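Local coordinates for protein 2-nitropropane dioxygenase (Streptomyces ansochromogenes, PDB 3BW2) that binds flavin mononucleotide in a TIM barrel and probably uses molecular oxygen to denitrify alkyl nitronates such as propionate 3-nitronate, at residues I13-M18 / T238-T243; F130-R135 / R159-A164; G145-V150 / G165-I170; R273-L278 / A318-Q323. All blocks are in the same frame, centred on the assembly; numbering follows the deposited sequence.

How the contacts relate
From the N terminus, residues 13-18 on the first barrel strand wait some 220 residues for their partner at 238-243, so contact 1 closes a long loop that holds most of the TIM barrel. Contacts 2 and 3 are nested within it. Their segments alternate (130-135, 145-150, 159-164, 165-170), so the two cross, and they touch where Val161 packs on Val150 in one beta-alpha-beta unit. Contact 4 follows in series, closing the loop from 273-278 to 318-323 against a small antiparallel sheet. It meets contact 1 at FMN, where Gly322 N is hydrogen-bonded to Thr238 OG1, and touches contact 2 where Phe130 packs on Arg273.

Contact 1 of 4, residues I13-M18 / T238-T243; sequences IVQAPM and TAFLAT. With FMN (flavin mononucleotide), chain B.
At the FMN site of the TIM barrel, Met18, just past strand 13-15, meets Phe240 and Leu241 of helix 238-241, the short helix that receives the cofactor's phosphate. The methionine's end does the touching: Met18 CE lies 4.0 Å from Phe240 CB, the two side chains crossing at about a right angle, and Met18 SD lies 4.2 Å from Leu241 CB. The chain bends at its last torsion (chi3 -90°), which swings CE against the helix while Met18 CB stays on the flavin, 3.6 Å from FMN C6. A long, unbranched, apolar residue suits the space it has to span between cofactor and helix; an alanine here would probably open a gap between the flavin's dimethylbenzene ring and Phe240, leaving that end of the ring system less firmly seated. Further back on the strand, Gln15 CB sits over one face of the Phe240 ring in a CH-pi contact, 4.2 Å from the centroid and offset to the rim. Ile13 CG2 comes in at the ring's edge, 4.3 Å from Phe240 CE2, so aliphatic carbon meets the ring over a face and at an edge. Thr238 opens the helix and grips one phosphate oxygen twice: its N makes a nearly straight bond of 3.0 Å to FMN O3P (165°), and its OG1, set beside that N by chi1 of -60°, adds a second of 2.8 Å to FMN O3P. Val31 of helix 25-33 and Leu336 and Val337 of helix 333-350 also pack on Phe240, while the backbone of Val14 is hydrogen-bonded to strand 233-236.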
loop_
_atom_site.group_PDB
_atom_site.type_symbol
_atom_site.label_atom_id
_atom_site.label_comp_id
_atom_site.label_asym_id
_atom_site.label_seq_id
_atom_site.Cartn_x
_atom_site.Cartn_y
_atom_site.Cartn_z
ATOM N N ILE A 13 -1.493 20.664 4.405
ATOM C CA ILE A 13 -0.197 20.004 4.394
ATOM C C ILE A 13 0.442 19.987 5.771
ATOM O O ILE A 13 0.602 21.031 6.407
ATOM C CB ILE A 13 0.763 20.720 3.433
ATOM C CG1 ILE A 13 0.119 20.830 2.048
ATOM C CG2 ILE A 13 2.087 19.970 3.370
ATOM C CD1 ILE A 13 0.920 21.653 1.056
ATOM N N VAL A 14 0.816 18.796 6.221
ATOM C CA VAL A 14 1.441 18.651 7.524
ATOM C C VAL A 14 2.832 18.052 7.381
ATOM O O VAL A 14 3.009 17.037 6.708
ATOM C CB VAL A 14 0.613 17.726 8.444
ATOM C CG1 VAL A 14 1.288 17.607 9.810
ATOM C CG2 VAL A 14 -0.803 18.265 8.590
ATOM N N GLN A 15 3.819 18.694 7.998
ATOM C CA GLN A 15 5.181 18.174 7.967
ATOM C C GLN A 15 5.258 17.189 9.122
ATOM O O GLN A 15 5.108 17.565 10.290
ATOM C CB GLN A 15 6.203 19.296 8.158
ATOM C CG GLN A 15 7.595 18.803 8.529
ATOM C CD GLN A 15 7.973 19.173 9.949
ATOM O OE1 GLN A 15 8.398 18.325 10.744
ATOM N NE2 GLN A 15 7.828 20.450 10.277
ATOM N N ALA A 16 5.471 15.924 8.791
ATOM C CA ALA A 16 5.539 14.884 9.803
ATOM C C ALA A 16 6.651 15.102 10.816
ATOM O O ALA A 16 7.756 15.539 10.467
ATOM C CB ALA A 16 5.721 13.524 9.133
ATOM N N PRO A 17 6.368 14.834 12.097
ATOM C CA PRO A 17 7.417 15.007 13.099
ATOM C C PRO A 17 8.412 13.890 12.797
ATOM O O PRO A 17 8.003 12.762 12.520
ATOM C CB PRO A 17 6.682 14.767 14.414
ATOM C CG PRO A 17 5.610 13.774 14.014
ATOM C CD PRO A 17 5.113 14.375 12.717
ATOM N N MET A 18 9.701 14.199 12.820
ATOM C CA MET A 18 10.714 13.192 12.542
ATOM C C MET A 18 11.823 13.295 13.576
ATOM O O MET A 18 12.559 14.277 13.618
ATOM C CB MET A 18 11.254 13.377 11.118
ATOM C CG MET A 18 10.170 13.190 10.058
ATOM S SD MET A 18 10.728 13.324 8.338
ATOM C CE MET A 18 10.506 15.104 8.050
ATOM N N THR A 238 9.075 11.915 4.543
ATOM C CA THR A 238 10.163 11.783 3.574
ATOM C C THR A 238 10.324 12.981 2.635
ATOM O O THR A 238 11.448 13.394 2.340
ATOM C CB THR A 238 9.998 10.487 2.739
ATOM O OG1 THR A 238 10.026 9.348 3.615
ATOM C CG2 THR A 238 11.129 10.352 1.722
ATOM N N ALA A 239 9.215 13.546 2.169
ATOM C CA ALA A 239 9.291 14.698 1.276
ATOM C C ALA A 239 10.028 15.869 1.943
ATOM O O ALA A 239 10.758 16.602 1.282
ATOM C CB ALA A 239 7.888 15.128 0.847
ATOM N N PHE A 240 9.849 16.036 3.252
ATOM C CA PHE A 240 10.521 17.125 3.964
ATOM C C PHE A 240 11.901 16.735 4.495
ATOM O O PHE A 240 12.723 17.598 4.799
ATOM C CB PHE A 240 9.644 17.622 5.116
ATOM C CG PHE A 240 8.513 18.497 4.667
ATOM C CD1 PHE A 240 8.757 19.795 4.227
ATOM C CD2 PHE A 240 7.211 18.012 4.638
ATOM C CE1 PHE A 240 7.720 20.601 3.761
ATOM C CE2 PHE A 240 6.165 18.807 4.174
ATOM C CZ PHE A 240 6.424 20.110 3.732
ATOM N N LEU A 241 12.151 15.433 4.595
ATOM C CA LEU A 241 13.431 14.916 5.085
ATOM C C LEU A 241 14.560 15.398 4.185
ATOM O O LEU A 241 15.679 15.652 4.637
ATOM C CB LEU A 241 13.396 13.382 5.089
ATOM C CG LEU A 241 14.588 12.585 5.625
ATOM C CD1 LEU A 241 14.805 12.898 7.089
ATOM C CD2 LEU A 241 14.307 11.099 5.465
ATOM N N ALA A 242 14.236 15.539 2.906
ATOM C CA ALA A 242 15.189 15.955 1.885
ATOM C C ALA A 242 15.417 17.464 1.746
ATOM O O ALA A 242 16.315 17.881 1.009
ATOM C CB ALA A 242 14.754 15.378 0.533
ATOM N N THR A 243 14.620 18.277 2.439
ATOM C CA THR A 243 14.759 19.730 2.338
ATOM C C THR A 243 15.971 20.262 3.096
ATOM O O THR A 243 16.515 19.592 3.976
ATOM C CB THR A 243 13.475 20.468 2.829
ATOM O OG1 THR A 243 13.240 20.188 4.214
ATOM C CG2 THR A 243 12.267 20.026 2.025
HETATM N N1 FMN B . 6.175 9.756 13.222
HETATM C C2 FMN B . 5.968 10.130 14.561
HETATM O O2 FMN B . 4.828 10.175 15.017
HETATM N N3 FMN B . 7.038 10.461 15.376
HETATM C C4 FMN B . 8.349 10.451 14.930
HETATM O O4 FMN B . 9.277 10.763 15.700
HETATM C C4A FMN B . 8.582 10.090 13.575
HETATM N N5 FMN B . 9.873 10.084 13.051
HETATM C C5A FMN B . 10.122 9.762 11.715
HETATM C C6 FMN B . 11.453 9.793 11.223
HETATM C C7 FMN B . 11.774 9.481 9.856
HETATM C C7M FMN B . 12.972 10.290 9.305
HETATM C C8 FMN B . 10.641 9.174 9.015
HETATM C C8M FMN B . 10.606 9.490 7.519
HETATM C C9 FMN B . 9.297 9.113 9.501
HETATM C C9A FMN B . 9.030 9.413 10.858
HETATM N N10 FMN B . 7.711 9.392 11.385
HETATM C C10 FMN B . 7.474 9.740 12.732
HETATM C "C1'" FMN B . 6.548 8.845 10.553
HETATM C "C2'" FMN B . 5.781 10.059 9.969
HETATM O "O2'" FMN B . 4.882 10.545 10.953
HETATM C "C3'" FMN B . 4.916 9.681 8.718
HETATM O "O3'" FMN B . 4.026 8.649 9.141
HETATM C "C4'" FMN B . 5.724 9.165 7.516
HETATM O "O4'" FMN B . 6.829 10.048 7.322
HETATM C "C5'" FMN B . 4.843 9.131 6.232
HETATM O "O5'" FMN B . 5.582 8.650 5.074
HETATM P P FMN B . 6.487 9.532 4.036
HETATM O O1P FMN B . 5.519 10.645 4.250
HETATM O O2P FMN B . 6.200 8.337 3.146
HETATM O O3P FMN B . 7.580 9.379 5.077
#

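Contact 2 of 4, residues F130-R135 / R159-A164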
loop_
_atom_site.group_PDB
_atom_site.type_symbol
_atom_site.label_atom_id
_atom_site.label_comp_id
_atom_site.label_asym_id
_atom_site.label_seq_id
_atom_site.Cartn_x
_atom_site.Cartn_y
_atom_site.Cartn_z
ATOM N N PHE A 130 2.711 5.259 18.567
ATOM C CA PHE A 130 2.865 3.974 19.255
ATOM C C PHE A 130 1.750 3.687 20.259
ATOM O O PHE A 130 1.980 3.059 21.294
ATOM C CB PHE A 130 4.221 3.897 19.968
ATOM C CG PHE A 130 5.409 4.017 19.049
ATOM C CD1 PHE A 130 5.554 3.168 17.958
ATOM C CD2 PHE A 130 6.400 4.963 19.296
ATOM C CE1 PHE A 130 6.676 3.255 17.124
ATOM C CE2 PHE A 130 7.518 5.060 18.476
ATOM C CZ PHE A 130 7.658 4.202 17.384
ATOM N N GLY A 131 0.542 4.144 19.954
ATOM C CA GLY A 131 -0.564 3.896 20.857
ATOM C C GLY A 131 -1.490 5.075 21.055
ATOM O O GLY A 131 -1.378 6.089 20.369
ATOM N N VAL A 132 -2.400 4.936 22.016
ATOM C CA VAL A 132 -3.382 5.962 22.330
ATOM C C VAL A 132 -3.295 6.365 23.803
ATOM O O VAL A 132 -3.227 5.511 24.689
ATOM C CB VAL A 132 -4.820 5.451 22.077
ATOM C CG1 VAL A 132 -5.807 6.598 22.199
ATOM C CG2 VAL A 132 -4.914 4.794 20.709
ATOM N N PRO A 133 -3.300 7.674 24.082
ATOM C CA PRO A 133 -3.226 8.181 25.458
ATOM C C PRO A 133 -4.529 7.922 26.217
ATOM O O PRO A 133 -5.578 7.724 25.605
ATOM C CB PRO A 133 -3.002 9.681 25.270
ATOM C CG PRO A 133 -2.439 9.796 23.892
ATOM C CD PRO A 133 -3.208 8.778 23.113
ATOM N N ASP A 134 -4.452 7.923 27.547
ATOM C CA ASP A 134 -5.628 7.744 28.387
ATOM C C ASP A 134 -6.559 8.879 27.972
ATOM O O ASP A 134 -6.089 9.958 27.608
ATOM C CB ASP A 134 -5.244 7.898 29.858
ATOM C CG ASP A 134 -6.395 7.612 30.796
ATOM O OD1 ASP A 134 -7.379 8.385 30.809
ATOM O OD2 ASP A 134 -6.314 6.601 31.522
ATOM N N ARG A 135 -7.867 8.655 28.012
ATOM C CA ARG A 135 -8.787 9.708 27.599
ATOM C C ARG A 135 -8.713 10.926 28.511
ATOM O O ARG A 135 -9.193 11.995 28.147
ATOM C CB ARG A 135 -10.222 9.186 27.528
ATOM C CG ARG A 135 -10.808 8.793 28.854
ATOM C CD ARG A 135 -12.208 8.228 28.666
ATOM N NE ARG A 135 -12.840 7.928 29.947
ATOM C CZ ARG A 135 -14.014 7.318 30.076
ATOM N NH1 ARG A 135 -14.692 6.939 28.998
ATOM N NH2 ARG A 135 -14.514 7.093 31.284
ATOM N N ARG A 159 -10.750 3.564 15.405
ATOM C CA ARG A 159 -11.923 3.626 16.273
ATOM C C ARG A 159 -11.471 3.873 17.716
ATOM O O ARG A 159 -12.143 4.574 18.474
ATOM C CB ARG A 159 -12.723 2.323 16.193
ATOM C CG ARG A 159 -13.503 2.149 14.896
ATOM C CD ARG A 159 -14.297 0.849 14.909
ATOM N NE ARG A 159 -15.189 0.721 13.758
ATOM C CZ ARG A 159 -16.245 1.501 13.536
ATOM N NH1 ARG A 159 -16.548 2.470 14.388
ATOM N NH2 ARG A 159 -17.006 1.306 12.464
ATOM N N ALA A 160 -10.330 3.291 18.082
ATOM C CA ALA A 160 -9.766 3.453 19.420
ATOM C C ALA A 160 -9.337 4.904 19.622
ATOM O O ALA A 160 -9.495 5.465 20.705
ATOM C CB ALA A 160 -8.566 2.528 19.600
ATOM N N VAL A 161 -8.787 5.509 18.573
ATOM C CA VAL A 161 -8.357 6.899 18.645
ATOM C C VAL A 161 -9.576 7.793 18.892
ATOM O O VAL A 161 -9.551 8.674 19.754
ATOM C CB VAL A 161 -7.643 7.332 17.334
ATOM C CG1 VAL A 161 -7.454 8.844 17.306
ATOM C CG2 VAL A 161 -6.289 6.639 17.236
ATOM N N GLU A 162 -10.641 7.552 18.137
ATOM C CA GLU A 162 -11.871 8.319 18.273
ATOM C C GLU A 162 -12.489 8.115 19.653
ATOM O O GLU A 162 -12.897 9.075 20.303
ATOM C CB GLU A 162 -12.875 7.902 17.191
ATOM C CG GLU A 162 -14.227 8.598 17.295
ATOM C CD GLU A 162 -15.156 8.237 16.149
ATOM O OE1 GLU A 162 -15.402 7.032 15.926
ATOM O OE2 GLU A 162 -15.642 9.165 15.473
ATOM N N ALA A 163 -12.551 6.866 20.103
ATOM C CA ALA A 163 -13.126 6.562 21.412
ATOM C C ALA A 163 -12.391 7.275 22.548
ATOM O O ALA A 163 -12.976 7.557 23.597
ATOM C CB ALA A 163 -13.109 5.058 21.652
ATOM N N ALA A 164 -11.107 7.564 22.340
ATOM C CA ALA A 164 -10.306 8.242 23.354
ATOM C C ALA A 164 -10.622 9.731 23.399
ATOM O O ALA A 164 -10.160 10.441 24.292
ATOM C CB ALA A 164 -8.821 8.034 23.073
HETATM O O HOH W 1 -10.853 12.341 26.131
#
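Val132 packs tightly on the last turn of helix 155-163, its CG1 only 3.5 Å from Ala164 CB, closer than carbon atoms usually come. With CG1 anti to the backbone N (chi1 -171°), the two branches divide the work: CG1 goes to Ala164, while CG2 lies 4.2 Å from Val161 CG2, the two valine side chains meeting at a slant, and 4.4 Å from Ala160 CB. A branched valine can fill this spot because Ala160 and Ala164 keep the helix surface low. These residues belong to the TIM barrel: segment 130-135 is the loop that leads from strand 125-129 into helix 135-143, and it lies against the helix of the following beta-alpha-beta unit. Gly131 allows the turn, since at its backbone angles a CB would press on the carbonyl oxygen before it. Pro133 and Val161 continue the apolar packing inward onto Val150 of strand 147-152. On the solvent side the fit is looser and polar. Only the root of Arg135 takes part, CB standing 3.5 Å from Ala164 O, while its extended chain leads away from the helix. Beside it, a water donates one hydrogen bond to Arg135 O (2.6 Å) and another to Ala164 O (2.7 Å), linking two carbonyls that could not bond to each other. Asp134, exposed and turned away, uses OD1 to cap Glu136 N as the N-cap of helix 135-143.

Contact 3 of 4, residues G145-V150 / G165-I170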
loop_
_atom_site.group_PDB
_atom_site.type_symbol
_atom_site.label_atom_id
_atom_site.label_comp_id
_atom_site.label_asym_id
_atom_site.label_seq_id
_atom_site.Cartn_x
_atom_site.Cartn_y
_atom_site.Cartn_z
ATOM N N GLY A 145 -6.650 23.929 25.391
ATOM C CA GLY A 145 -6.729 24.531 24.072
ATOM C C GLY A 145 -5.855 23.882 23.010
ATOM O O GLY A 145 -5.623 24.472 21.955
ATOM N N THR A 146 -5.373 22.670 23.273
ATOM C CA THR A 146 -4.522 21.964 22.314
ATOM C C THR A 146 -5.322 20.925 21.527
ATOM O O THR A 146 -6.128 20.195 22.102
ATOM C CB THR A 146 -3.366 21.221 23.029
ATOM O OG1 THR A 146 -2.539 22.161 23.724
ATOM C CG2 THR A 146 -2.522 20.442 22.019
ATOM N N LEU A 147 -5.100 20.859 20.217
ATOM C CA LEU A 147 -5.785 19.865 19.391
ATOM C C LEU A 147 -4.948 18.593 19.465
ATOM O O LEU A 147 -3.716 18.651 19.479
ATOM C CB LEU A 147 -5.901 20.348 17.941
ATOM C CG LEU A 147 -6.799 21.577 17.752
ATOM C CD1 LEU A 147 -6.821 21.979 16.283
ATOM C CD2 LEU A 147 -8.208 21.265 18.242
ATOM N N THR A 148 -5.611 17.443 19.516
ATOM C CA THR A 148 -4.904 16.179 19.636
ATOM C C THR A 148 -5.059 15.252 18.437
ATOM O O THR A 148 -6.160 15.058 17.919
ATOM C CB THR A 148 -5.356 15.426 20.902
ATOM O OG1 THR A 148 -6.774 15.228 20.862
ATOM C CG2 THR A 148 -4.999 16.221 22.150
ATOM N N LEU A 149 -3.933 14.687 18.009
ATOM C CA LEU A 149 -3.895 13.754 16.888
ATOM C C LEU A 149 -3.233 12.459 17.340
ATOM O O LEU A 149 -2.346 12.477 18.192
ATOM C CB LEU A 149 -3.094 14.339 15.725
ATOM C CG LEU A 149 -3.741 15.383 14.813
ATOM C CD1 LEU A 149 -4.258 16.559 15.607
ATOM C CD2 LEU A 149 -2.705 15.837 13.803
ATOM N N VAL A 150 -3.672 11.340 16.767
ATOM C CA VAL A 150 -3.114 10.031 17.090
ATOM C C VAL A 150 -3.051 9.170 15.832
ATOM O O VAL A 150 -3.995 9.139 15.041
ATOM C CB VAL A 150 -3.972 9.282 18.136
ATOM C CG1 VAL A 150 -3.332 7.937 18.457
ATOM C CG2 VAL A 150 -4.118 10.119 19.406
ATOM N N GLY A 165 -11.403 10.198 22.429
ATOM C CA GLY A 165 -11.769 11.604 22.383
ATOM C C GLY A 165 -10.832 12.499 21.588
ATOM O O GLY A 165 -10.987 13.719 21.604
ATOM N N ALA A 166 -9.863 11.910 20.891
ATOM C CA ALA A 166 -8.911 12.686 20.091
ATOM C C ALA A 166 -9.627 13.516 19.024
ATOM O O ALA A 166 -10.696 13.133 18.559
ATOM C CB ALA A 166 -7.904 11.752 19.432
ATOM N N ASP A 167 -9.029 14.641 18.631
ATOM C CA ASP A 167 -9.630 15.520 17.624
ATOM C C ASP A 167 -9.528 14.987 16.195
ATOM O O ASP A 167 -10.378 15.273 15.358
ATOM C CB ASP A 167 -8.988 16.907 17.681
ATOM C CG ASP A 167 -9.272 17.626 18.983
ATOM O OD1 ASP A 167 -10.432 18.031 19.193
ATOM O OD2 ASP A 167 -8.342 17.773 19.802
ATOM N N ALA A 168 -8.482 14.223 15.912
ATOM C CA ALA A 168 -8.299 13.688 14.570
ATOM C C ALA A 168 -7.385 12.484 14.618
ATOM O O ALA A 168 -6.590 12.329 15.543
ATOM C CB ALA A 168 -7.700 14.748 13.657
ATOM N N VAL A 169 -7.512 11.626 13.615
ATOM C CA VAL A 169 -6.690 10.435 13.542
ATOM C C VAL A 169 -5.790 10.534 12.321
ATOM O O VAL A 169 -6.205 11.028 11.268
ATOM C CB VAL A 169 -7.564 9.158 13.431
ATOM C CG1 VAL A 169 -8.505 9.266 12.236
ATOM C CG2 VAL A 169 -6.673 7.920 13.301
ATOM N N ILE A 170 -4.550 10.092 12.473
ATOM C CA ILE A 170 -3.609 10.092 11.362
ATOM C C ILE A 170 -3.615 8.678 10.791
ATOM O O ILE A 170 -3.138 7.749 11.433
ATOM C CB ILE A 170 -2.180 10.416 11.823
ATOM C CG1 ILE A 170 -2.141 11.801 12.483
ATOM C CG2 ILE A 170 -1.230 10.356 10.632
ATOM C CD1 ILE A 170 -0.846 12.089 13.230
#
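Asp167 and Thr148 set their side chains at about a right angle, and one carboxylate oxygen takes two bonds from the threonine. Thr148 N approaches Asp167 OD2 on its anti lone pair at 2.8 Å, in a fairly straight bond (163°), whereas Thr148 OG1 meets Asp167 OD2 at 3.2 Å from above the carboxylate plane. OG1 stands between its own backbone N and carbonyl carbon (chi1 57°), and there it can serve the same oxygen as the N. The other oxygen, OD1, forms a salt bridge with Arg142, so the carboxylate is held at both ends and its rotation is probably fixed. Leu147 crosses the aspartate at about a right angle too, laying CD2 3.8 Å from Asp167 OD2. Beyond this junction the chains become neighbouring parallel strands of the TIM barrel, 147-152 and 168-172, joined by the beta-alpha-beta crossover through helix 155-163. Gly165 ends that helix in a Schellman motif, its positive phi being easy for a residue without a side chain. Leu149 is bridged with Ala168 and Val150 with Val169, and the strands are linked by Ala168 N to Thr148 O at 3.2 Å and Ile170 N to Val150 O at 2.8 Å (171°). Side chains alternate between the two faces. Leu149 CG rests 4.2 Å from Ala168 CB on the face away from the helix, the barrel interior, where Leu149 CB also meets Ile170 CD1. On the opposite face, Val150 CG2 lies 4.1 Å from Ala166 CB, and both residues pack on Val161 of the crossover helix.

Contact 4 of 4, residues R273-L278 / A318-Q323; sequences RPARSL and ALWAGQ. With FMN (flavin mononucleotide), chain B.
This is a backbone crossing: Ser277 and Trp320 form a single bridge where strand 275-278 meets the loop 318-323 beside FMN, the touching parts running 82° apart. Two hydrogen bonds fasten it, Ala321 N to Arg276 O (3.1 Å) and Leu278 N to Leu319 O (2.9 Å); Leu319 itself is the centre of an inverse gamma turn. Leu278 crosses Leu319 at about a right angle, Leu278 CB 3.8 Å from Leu319 CB, and Ala275 CB meets Trp320 CZ3 at 3.3 Å. The strand is the middle one of a three-stranded antiparallel sheet, and through the loop it backs the cofactor: Trp320 CB lies 3.6 Å from FMN C7, and Gly322 passes so near the phosphate that a CB would collide with O2P. Arg276 bends at chi3 (-66°), and Gln323 CG stands over one guanidinium face, 3.5 Å above the plane and offset toward the rim. NH2 is bonded to Val174 O and NH1 to Thr264 OG1. A leucine in place of Arg276 has no guanidinium, and would probably leave Val174 O and Thr264 OG1 short of a partner and Gln323 without the flat group it lies against. The Gln323 amide bonds to Gly193 and Gly195 of the second subunit.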
loop_
_atom_site.group_PDB
_atom_site.type_symbol
_atom_site.label_atom_id
_atom_site.label_comp_id
_atom_site.label_asym_id
_atom_site.label_seq_id
_atom_site.Cartn_x
_atom_site.Cartn_y
_atom_site.Cartn_z
ATOM N N ARG A 273 11.074 -2.640 16.306
ATOM C CA ARG A 273 9.686 -2.381 15.930
ATOM C C ARG A 273 9.696 -2.139 14.420
ATOM O O ARG A 273 10.663 -1.605 13.879
ATOM C CB ARG A 273 9.137 -1.150 16.670
ATOM C CG ARG A 273 7.715 -1.320 17.235
ATOM C CD ARG A 273 7.318 -0.115 18.096
ATOM N NE ARG A 273 6.060 -0.283 18.832
ATOM C CZ ARG A 273 4.846 -0.280 18.284
ATOM N NH1 ARG A 273 3.771 -0.432 19.053
ATOM N NH2 ARG A 273 4.694 -0.129 16.976
ATOM N N PRO A 274 8.625 -2.537 13.718
ATOM C CA PRO A 274 8.557 -2.350 12.265
ATOM C C PRO A 274 8.682 -0.900 11.814
ATOM O O PRO A 274 7.867 -0.049 12.179
ATOM C CB PRO A 274 7.202 -2.954 11.903
ATOM C CG PRO A 274 7.031 -4.036 12.936
ATOM C CD PRO A 274 7.473 -3.323 14.199
ATOM N N ALA A 275 9.705 -0.630 11.009
ATOM C CA ALA A 275 9.948 0.714 10.500
ATOM C C ALA A 275 10.499 0.604 9.080
ATOM O O ALA A 275 11.362 -0.232 8.815
ATOM C CB ALA A 275 10.939 1.439 11.409
ATOM N N ARG A 276 10.005 1.441 8.169
ATOM C CA ARG A 276 10.452 1.385 6.777
ATOM C C ARG A 276 11.732 2.181 6.534
ATOM O O ARG A 276 11.786 3.395 6.755
ATOM C CB ARG A 276 9.342 1.874 5.844
ATOM C CG ARG A 276 9.688 1.767 4.361
ATOM C CD ARG A 276 8.517 2.190 3.491
ATOM N NE ARG A 276 7.380 1.282 3.616
ATOM C CZ ARG A 276 7.323 0.059 3.091
ATOM N NH1 ARG A 276 8.341 -0.426 2.390
ATOM N NH2 ARG A 276 6.240 -0.686 3.270
ATOM N N SER A 277 12.754 1.473 6.064
ATOM C CA SER A 277 14.065 2.047 5.793
ATOM C C SER A 277 14.555 1.619 4.415
ATOM O O SER A 277 14.078 0.629 3.868
ATOM C CB SER A 277 15.058 1.547 6.850
ATOM O OG SER A 277 16.399 1.726 6.435
ATOM N N LEU A 278 15.499 2.369 3.850
ATOM C CA LEU A 278 16.072 1.997 2.560
ATOM C C LEU A 278 16.876 0.737 2.868
ATOM O O LEU A 278 17.522 0.653 3.914
ATOM C CB LEU A 278 17.012 3.090 2.041
ATOM C CG LEU A 278 16.406 4.444 1.669
ATOM C CD1 LEU A 278 17.518 5.424 1.353
ATOM C CD2 LEU A 278 15.491 4.288 0.465
ATOM N N ALA A 318 20.050 3.907 10.003
ATOM C CA ALA A 318 18.621 3.634 9.885
ATOM C C ALA A 318 18.082 4.655 8.887
ATOM O O ALA A 318 17.633 5.734 9.264
ATOM C CB ALA A 318 17.933 3.801 11.242
ATOM N N LEU A 319 18.134 4.303 7.607
ATOM C CA LEU A 319 17.689 5.184 6.531
ATOM C C LEU A 319 16.164 5.253 6.355
ATOM O O LEU A 319 15.633 4.882 5.306
ATOM C CB LEU A 319 18.354 4.734 5.225
ATOM C CG LEU A 319 19.889 4.641 5.277
ATOM C CD1 LEU A 319 20.432 4.128 3.948
ATOM C CD2 LEU A 319 20.476 6.017 5.598
ATOM N N TRP A 320 15.464 5.735 7.375
ATOM C CA TRP A 320 14.006 5.844 7.322
ATOM C C TRP A 320 13.564 6.553 6.037
ATOM O O TRP A 320 14.067 7.629 5.705
ATOM C CB TRP A 320 13.484 6.642 8.521
ATOM C CG TRP A 320 13.910 6.150 9.875
ATOM C CD1 TRP A 320 14.237 6.928 10.952
ATOM C CD2 TRP A 320 14.008 4.790 10.322
ATOM N NE1 TRP A 320 14.530 6.142 12.037
ATOM C CE2 TRP A 320 14.398 4.825 11.680
ATOM C CE3 TRP A 320 13.808 3.545 9.709
ATOM C CZ2 TRP A 320 14.591 3.663 12.437
ATOM C CZ3 TRP A 320 14.002 2.389 10.462
ATOM C CH2 TRP A 320 14.390 2.458 11.812
ATOM N N ALA A 321 12.619 5.954 5.319
ATOM C CA ALA A 321 12.131 6.547 4.078
ATOM C C ALA A 321 10.868 5.838 3.602
ATOM O O ALA A 321 10.755 4.618 3.720
ATOM C CB ALA A 321 13.217 6.466 2.995
ATOM N N GLY A 322 9.920 6.611 3.079
ATOM C CA GLY A 322 8.685 6.039 2.577
ATOM C C GLY A 322 8.930 5.502 1.178
ATOM O O GLY A 322 9.983 5.756 0.594
ATOM N N GLN A 323 7.964 4.773 0.631
ATOM C CA GLN A 323 8.118 4.193 -0.697
ATOM C C GLN A 323 8.246 5.207 -1.832
ATOM O O GLN A 323 8.603 4.844 -2.950
ATOM C CB GLN A 323 6.963 3.237 -0.981
ATOM C CG GLN A 323 6.920 2.042 -0.039
ATOM C CD GLN A 323 5.900 1.014 -0.469
ATOM O OE1 GLN A 323 4.749 1.350 -0.730
ATOM N NE2 GLN A 323 6.315 -0.248 -0.546
HETATM N N1 FMN B . 6.175 9.756 13.222
HETATM C C2 FMN B . 5.968 10.130 14.561
HETATM O O2 FMN B . 4.828 10.175 15.017
HETATM N N3 FMN B . 7.038 10.461 15.376
HETATM C C4 FMN B . 8.349 10.451 14.930
HETATM O O4 FMN B . 9.277 10.763 15.700
HETATM C C4A FMN B . 8.582 10.090 13.575
HETATM N N5 FMN B . 9.873 10.084 13.051
HETATM C C5A FMN B . 10.122 9.762 11.715
HETATM C C6 FMN B . 11.453 9.793 11.223
HETATM C C7 FMN B . 11.774 9.481 9.856
HETATM C C7M FMN B . 12.972 10.290 9.305
HETATM C C8 FMN B . 10.641 9.174 9.015
HETATM C C8M FMN B . 10.606 9.490 7.519
HETATM C C9 FMN B . 9.297 9.113 9.501
HETATM C C9A FMN B . 9.030 9.413 10.858
HETATM N N10 FMN B . 7.711 9.392 11.385
HETATM C C10 FMN B . 7.474 9.740 12.732
HETATM C "C1'" FMN B . 6.548 8.845 10.553
HETATM C "C2'" FMN B . 5.781 10.059 9.969
HETATM O "O2'" FMN B . 4.882 10.545 10.953
HETATM C "C3'" FMN B . 4.916 9.681 8.718
HETATM O "O3'" FMN B . 4.026 8.649 9.141
HETATM C "C4'" FMN B . 5.724 9.165 7.516
HETATM O "O4'" FMN B . 6.829 10.048 7.322
HETATM C "C5'" FMN B . 4.843 9.131 6.232
HETATM O "O5'" FMN B . 5.582 8.650 5.074
HETATM P P FMN B . 6.487 9.532 4.036
HETATM O O1P FMN B . 5.519 10.645 4.250
HETATM O O2P FMN B . 6.200 8.337 3.146
HETATM O O3P FMN B . 7.580 9.379 5.077
HETATM O O HOH W 2 8.411 -2.562 0.653
#